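Local coordinates for protein agmatine ureohydrolase (Thermoplasma volcanium GSS1, PDB 3PZL) that probably hydrolyses agmatine to putrescine and urea, as a member of the arginase family that binds two manganese ions per subunit, at residues Y32-N46 with A109-E123. Numbering follows the deposited sequence.
Sequences YEEAKYVVFGIPFDN and AVMSDGKIPIMLGGE
The Y32 hydroxyl donates to D113 OD2 (2.6 Å) on the anti side, tilted 28° out of the carboxylate plane. This polar grip joins the turn 32-35 to the end of helix 96-112, which G114 closes in a Schellman motif. K115 lays CE over the centre of the Y32 ring, a CH-pi contact. Its chain bends at chi4 (39°), bringing NZ to A35 O in the carbonyl plane at 2.9 Å and, more loosely, to E33 O (3.2 Å), from above the plane of E33's own carbonyl. With an alanine at Y32, D113 would probably lose this partner and the K115 methylenes the ring they lie across.

Strands 37-42 and 116-121 then run parallel, their axes 4.6 Å apart at closest approach. Backbone bonds alternate: I116 N gives to K36 O, V38 N to I116 O, I118 N to V38 O, and so on up to I42 N on L120 O. Beyond the strands, where the regular ladder gives way to loop, E123 N gives to F44 O at 3.0 Å. E123 OE1 lies against F44 CE2 and is hydrogen-bonded to S125, OE2 to S48.

Apolar contacts lie on both faces of the strand pair. On one, I118 CB meets V39 CG2 at 3.8 Å, and Y37 lies alongside I116. On the other, the F40 ring takes P117 CB at its edge and the CA of M119, a selenomethionine, over one face, offset toward the rim (CH-pi). M119 SE makes an oblique Met-aromatic contact and also touches I42 CD1. F20 of a neighbouring subunit meets the F40 ring too.

Strand 84-90 flanks 37-42 on its other edge in the eight-stranded parallel sheet of the arginase fold. Helix 281-303 packs against Y37 and I118, helix 96-112 against I42 and M119 on the opposite face, and E123 precedes the manganese ligand H124.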
loop_
_atom_site.group_PDB
_atom_site.type_symbol
_atom_site.label_atom_id
_atom_site.label_comp_id
_atom_site.label_asym_id
_atom_site.label_seq_id
_atom_site.Cartn_x
_atom_site.Cartn_y
_atom_site.Cartn_z
ATOM N N TYR B 32 -25.673 16.908 23.219
ATOM C CA TYR B 32 -25.055 16.569 24.487
ATOM C C TYR B 32 -26.051 16.425 25.629
ATOM O O TYR B 32 -26.039 15.432 26.354
ATOM C CB TYR B 32 -24.012 17.602 24.879
ATOM C CG TYR B 32 -23.415 17.364 26.266
ATOM C CD1 TYR B 32 -22.563 16.276 26.509
ATOM C CD2 TYR B 32 -23.709 18.216 27.329
ATOM C CE1 TYR B 32 -22.014 16.061 27.765
ATOM C CE2 TYR B 32 -23.166 18.007 28.590
ATOM C CZ TYR B 32 -22.321 16.930 28.803
ATOM O OH TYR B 32 -21.777 16.710 30.051
ATOM N N GLU B 33 -26.911 17.419 25.776
ATOM C CA GLU B 33 -27.865 17.477 26.878
ATOM C C GLU B 33 -28.766 16.245 26.999
ATOM O O GLU B 33 -29.026 15.767 28.101
ATOM C CB GLU B 33 -28.699 18.736 26.746
ATOM C CG GLU B 33 -27.897 19.881 26.121
ATOM C CD GLU B 33 -28.623 21.185 26.270
ATOM O OE1 GLU B 33 -29.801 21.276 25.816
ATOM O OE2 GLU B 33 -28.021 22.120 26.864
ATOM N N GLU B 34 -29.218 15.730 25.862
ATOM C CA GLU B 34 -30.067 14.561 25.816
ATOM C C GLU B 34 -29.261 13.267 25.657
ATOM O O GLU B 34 -29.833 12.219 25.371
ATOM C CB GLU B 34 -31.018 14.678 24.632
ATOM C CG GLU B 34 -31.676 16.043 24.459
ATOM C CD GLU B 34 -32.819 16.000 23.439
ATOM O OE1 GLU B 34 -32.720 15.161 22.496
ATOM O OE2 GLU B 34 -33.813 16.790 23.586
ATOM N N ALA B 35 -27.945 13.310 25.840
ATOM C CA ALA B 35 -27.144 12.110 25.607
ATOM C C ALA B 35 -26.733 11.383 26.879
ATOM O O ALA B 35 -26.409 12.034 27.880
ATOM C CB ALA B 35 -25.925 12.471 24.806
ATOM N N LYS B 36 -26.736 10.047 26.835
ATOM C CA LYS B 36 -26.234 9.218 27.956
ATOM C C LYS B 36 -24.778 8.935 27.711
ATOM O O LYS B 36 -23.954 8.943 28.637
ATOM C CB LYS B 36 -26.955 7.862 28.084
ATOM C CG LYS B 36 -28.485 7.885 28.309
ATOM C CD LYS B 36 -28.984 6.492 28.653
ATOM C CE LYS B 36 -30.475 6.293 28.351
ATOM N NZ LYS B 36 -30.827 4.821 28.421
ATOM N N TYR B 37 -24.474 8.667 26.446
ATOM C CA TYR B 37 -23.108 8.342 26.018
ATOM C C TYR B 37 -22.537 9.450 25.113
ATOM O O TYR B 37 -23.098 9.796 24.078
ATOM C CB TYR B 37 -23.063 6.979 25.313
ATOM C CG TYR B 37 -23.593 5.827 26.129
ATOM C CD1 TYR B 37 -22.772 5.171 27.053
ATOM C CD2 TYR B 37 -24.898 5.378 25.973
ATOM C CE1 TYR B 37 -23.245 4.095 27.798
ATOM C CE2 TYR B 37 -25.381 4.303 26.715
ATOM C CZ TYR B 37 -24.548 3.670 27.623
ATOM O OH TYR B 37 -24.994 2.609 28.382
ATOM N N VAL B 38 -21.418 10.009 25.528
ATOM C CA VAL B 38 -20.859 11.120 24.829
ATOM C C VAL B 38 -19.487 10.729 24.294
ATOM O O VAL B 38 -18.519 10.534 25.045
ATOM C CB VAL B 38 -20.778 12.326 25.754
ATOM C CG1 VAL B 38 -20.262 13.524 25.004
ATOM C CG2 VAL B 38 -22.138 12.613 26.312
ATOM N N VAL B 39 -19.438 10.603 22.975
ATOM C CA VAL B 39 -18.263 10.153 22.247
ATOM C C VAL B 39 -17.531 11.376 21.756
ATOM O O VAL B 39 -18.148 12.290 21.196
ATOM C CB VAL B 39 -18.675 9.304 21.030
ATOM C CG1 VAL B 39 -17.533 9.171 20.052
ATOM C CG2 VAL B 39 -19.184 7.955 21.483
ATOM N N PHE B 40 -16.219 11.395 21.973
ATOM C CA PHE B 40 -15.398 12.507 21.549
ATOM C C PHE B 40 -13.975 12.081 21.227
ATOM O O PHE B 40 -13.433 11.165 21.829
ATOM C CB PHE B 40 -15.421 13.651 22.586
ATOM C CG PHE B 40 -14.896 13.267 23.940
ATOM C CD1 PHE B 40 -15.747 12.783 24.918
ATOM C CD2 PHE B 40 -13.542 13.396 24.233
ATOM C CE1 PHE B 40 -15.251 12.420 26.163
ATOM C CE2 PHE B 40 -13.056 13.049 25.467
ATOM C CZ PHE B 40 -13.904 12.563 26.434
ATOM N N GLY B 41 -13.387 12.769 20.258
ATOM C CA GLY B 41 -12.056 12.467 19.821
ATOM C C GLY B 41 -11.028 13.437 20.328
ATOM O O GLY B 41 -11.292 14.627 20.491
ATOM N N ILE B 42 -9.831 12.911 20.561
ATOM C CA ILE B 42 -8.687 13.709 20.950
ATOM C C ILE B 42 -7.508 13.282 20.069
ATOM O O ILE B 42 -6.909 12.249 20.292
ATOM C CB ILE B 42 -8.451 13.533 22.470
ATOM C CG1 ILE B 42 -9.508 14.356 23.213
ATOM C CG2 ILE B 42 -7.028 13.926 22.903
ATOM C CD1 ILE B 42 -9.709 13.953 24.600
ATOM N N PRO B 43 -7.198 14.063 19.032
ATOM C CA PRO B 43 -6.192 13.679 18.059
ATOM C C PRO B 43 -4.785 14.061 18.485
ATOM O O PRO B 43 -4.191 14.988 17.925
ATOM C CB PRO B 43 -6.604 14.460 16.804
ATOM C CG PRO B 43 -7.594 15.475 17.256
ATOM C CD PRO B 43 -7.787 15.370 18.716
ATOM N N PHE B 44 -4.247 13.363 19.470
ATOM C CA PHE B 44 -2.941 13.733 20.000
ATOM C C PHE B 44 -1.966 12.573 19.952
ATOM O O PHE B 44 -2.307 11.434 20.237
ATOM C CB PHE B 44 -3.031 14.303 21.411
ATOM C CG PHE B 44 -1.699 14.521 22.039
ATOM C CD1 PHE B 44 -1.010 15.696 21.808
ATOM C CD2 PHE B 44 -1.124 13.546 22.856
ATOM C CE1 PHE B 44 0.220 15.909 22.383
ATOM C CE2 PHE B 44 0.102 13.752 23.427
ATOM C CZ PHE B 44 0.773 14.935 23.191
ATOM N N ASP B 45 -0.717 12.892 19.654
ATOM C CA ASP B 45 0.182 11.902 19.095
ATOM C C ASP B 45 1.615 12.169 19.473
ATOM O O ASP B 45 2.481 11.322 19.246
ATOM C CB ASP B 45 0.098 12.038 17.575
ATOM C CG ASP B 45 0.320 10.767 16.900
ATOM O OD1 ASP B 45 0.812 9.851 17.618
ATOM O OD2 ASP B 45 0.017 10.674 15.672
ATOM N N ASN B 46 1.859 13.363 20.006
ATOM C CA ASN B 46 3.188 13.937 20.026
ATOM C C ASN B 46 4.056 13.412 21.160
ATOM O O ASN B 46 4.789 14.159 21.823
ATOM C CB ASN B 46 3.111 15.470 20.046
ATOM C CG ASN B 46 4.281 16.103 19.356
ATOM O OD1 ASN B 46 4.705 15.636 18.291
ATOM N ND2 ASN B 46 4.831 17.149 19.966
ATOM N N ALA B 109 -16.572 17.102 33.790
ATOM C CA ALA B 109 -17.818 17.721 33.336
ATOM C C ALA B 109 -18.871 16.671 32.959
ATOM O O ALA B 109 -19.982 16.680 33.500
ATOM C CB ALA B 109 -17.546 18.667 32.189
ATOM N N VAL B 110 -18.498 15.746 32.071
ATOM C CA VAL B 110 -19.435 14.754 31.558
ATOM C C VAL B 110 -19.897 13.784 32.655
ATOM O O VAL B 110 -21.039 13.339 32.662
ATOM C CB VAL B 110 -18.820 14.012 30.346
ATOM C CG1 VAL B 110 -19.699 12.867 29.853
ATOM C CG2 VAL B 110 -18.567 14.994 29.238
HETATM N N MSE B 111 -19.015 13.474 33.592
HETATM C CA MSE B 111 -19.396 12.640 34.709
HETATM C C MSE B 111 -20.343 13.368 35.695
HETATM O O MSE B 111 -21.365 12.806 36.090
HETATM C CB MSE B 111 -18.155 12.054 35.374
HETATM C CG MSE B 111 -17.390 11.105 34.437
HETATM SE SE MSE B 111 -15.935 9.991 35.220
HETATM C CE MSE B 111 -14.914 11.367 36.108
ATOM N N SER B 112 -20.039 14.620 36.053
ATOM C CA SER B 112 -20.988 15.462 36.829
ATOM C C SER B 112 -22.440 15.380 36.347
ATOM O O SER B 112 -23.366 15.418 37.152
ATOM C CB SER B 112 -20.601 16.938 36.773
ATOM O OG SER B 112 -19.236 17.135 37.004
ATOM N N ASP B 113 -22.637 15.289 35.039
ATOM C CA ASP B 113 -23.960 15.333 34.468
ATOM C C ASP B 113 -24.530 13.951 34.350
ATOM O O ASP B 113 -25.567 13.757 33.710
ATOM C CB ASP B 113 -23.922 16.009 33.096
ATOM C CG ASP B 113 -23.322 17.407 33.160
ATOM O OD1 ASP B 113 -23.246 17.975 34.291
ATOM O OD2 ASP B 113 -22.914 17.925 32.099
ATOM N N GLY B 114 -23.840 12.994 34.968
ATOM C CA GLY B 114 -24.249 11.588 34.974
ATOM C C GLY B 114 -24.220 10.947 33.602
ATOM O O GLY B 114 -24.939 9.988 33.329
ATOM N N LYS B 115 -23.396 11.512 32.732
ATOM C CA LYS B 115 -23.226 11.018 31.392
ATOM C C LYS B 115 -22.033 10.094 31.388
ATOM O O LYS B 115 -21.271 10.068 32.344
ATOM C CB LYS B 115 -23.015 12.196 30.442
ATOM C CG LYS B 115 -24.287 12.862 30.034
ATOM C CD LYS B 115 -24.105 14.326 29.791
ATOM C CE LYS B 115 -25.322 14.915 29.118
ATOM N NZ LYS B 115 -26.603 14.355 29.631
ATOM N N ILE B 116 -21.875 9.326 30.318
ATOM C CA ILE B 116 -20.735 8.395 30.187
ATOM C C ILE B 116 -19.793 8.744 29.033
ATOM O O ILE B 116 -20.149 8.582 27.854
ATOM C CB ILE B 116 -21.202 6.958 30.101
ATOM C CG1 ILE B 116 -21.726 6.553 31.460
ATOM C CG2 ILE B 116 -20.069 6.045 29.784
ATOM C CD1 ILE B 116 -22.526 5.334 31.435
ATOM N N PRO B 117 -18.591 9.238 29.370
ATOM C CA PRO B 117 -17.616 9.666 28.376
ATOM C C PRO B 117 -16.974 8.488 27.631
ATOM O O PRO B 117 -16.483 7.568 28.268
ATOM C CB PRO B 117 -16.569 10.423 29.216
ATOM C CG PRO B 117 -16.702 9.873 30.573
ATOM C CD PRO B 117 -18.164 9.580 30.741
ATOM N N ILE B 118 -16.995 8.529 26.299
ATOM C CA ILE B 118 -16.273 7.549 25.495
ATOM C C ILE B 118 -15.202 8.280 24.714
ATOM O O ILE B 118 -15.492 8.942 23.709
ATOM C CB ILE B 118 -17.196 6.801 24.533
ATOM C CG1 ILE B 118 -18.311 6.104 25.320
ATOM C CG2 ILE B 118 -16.395 5.803 23.695
ATOM C CD1 ILE B 118 -19.303 5.455 24.440
HETATM N N MSE B 119 -13.962 8.166 25.164
HETATM C CA MSE B 119 -12.917 8.936 24.567
HETATM C C MSE B 119 -12.142 8.161 23.506
HETATM O O MSE B 119 -11.454 7.204 23.785
HETATM C CB MSE B 119 -12.005 9.475 25.627
HETATM C CG MSE B 119 -10.852 10.216 25.087
HETATM SE SE MSE B 119 -9.822 10.932 26.567
HETATM C CE MSE B 119 -9.363 9.270 27.518
ATOM N N LEU B 120 -12.296 8.593 22.263
ATOM C CA LEU B 120 -11.504 8.077 21.181
ATOM C C LEU B 120 -10.250 8.917 21.099
ATOM O O LEU B 120 -10.314 10.162 20.969
ATOM C CB LEU B 120 -12.262 8.185 19.851
ATOM C CG LEU B 120 -13.604 7.491 19.796
ATOM C CD1 LEU B 120 -14.104 7.466 18.350
ATOM C CD2 LEU B 120 -13.436 6.079 20.379
ATOM N N GLY B 121 -9.108 8.250 21.132
ATOM C CA GLY B 121 -7.896 8.984 21.113
ATOM C C GLY B 121 -6.941 8.601 20.028
ATOM O O GLY B 121 -7.281 7.870 19.112
ATOM N N GLY B 122 -5.764 9.205 20.133
ATOM C CA GLY B 122 -4.573 8.708 19.543
ATOM C C GLY B 122 -3.865 7.998 20.688
ATOM O O GLY B 122 -4.264 6.869 21.067
ATOM N N GLU B 123 -2.846 8.656 21.253
ATOM C CA GLU B 123 -1.981 8.053 22.287
ATOM C C GLU B 123 -2.712 7.664 23.545
ATOM O O GLU B 123 -3.868 8.046 23.745
ATOM C CB GLU B 123 -0.902 9.009 22.737
ATOM C CG GLU B 123 0.126 9.286 21.750
ATOM C CD GLU B 123 1.170 10.190 22.301
ATOM O OE1 GLU B 123 0.994 10.719 23.427
ATOM O OE2 GLU B 123 2.177 10.368 21.592
#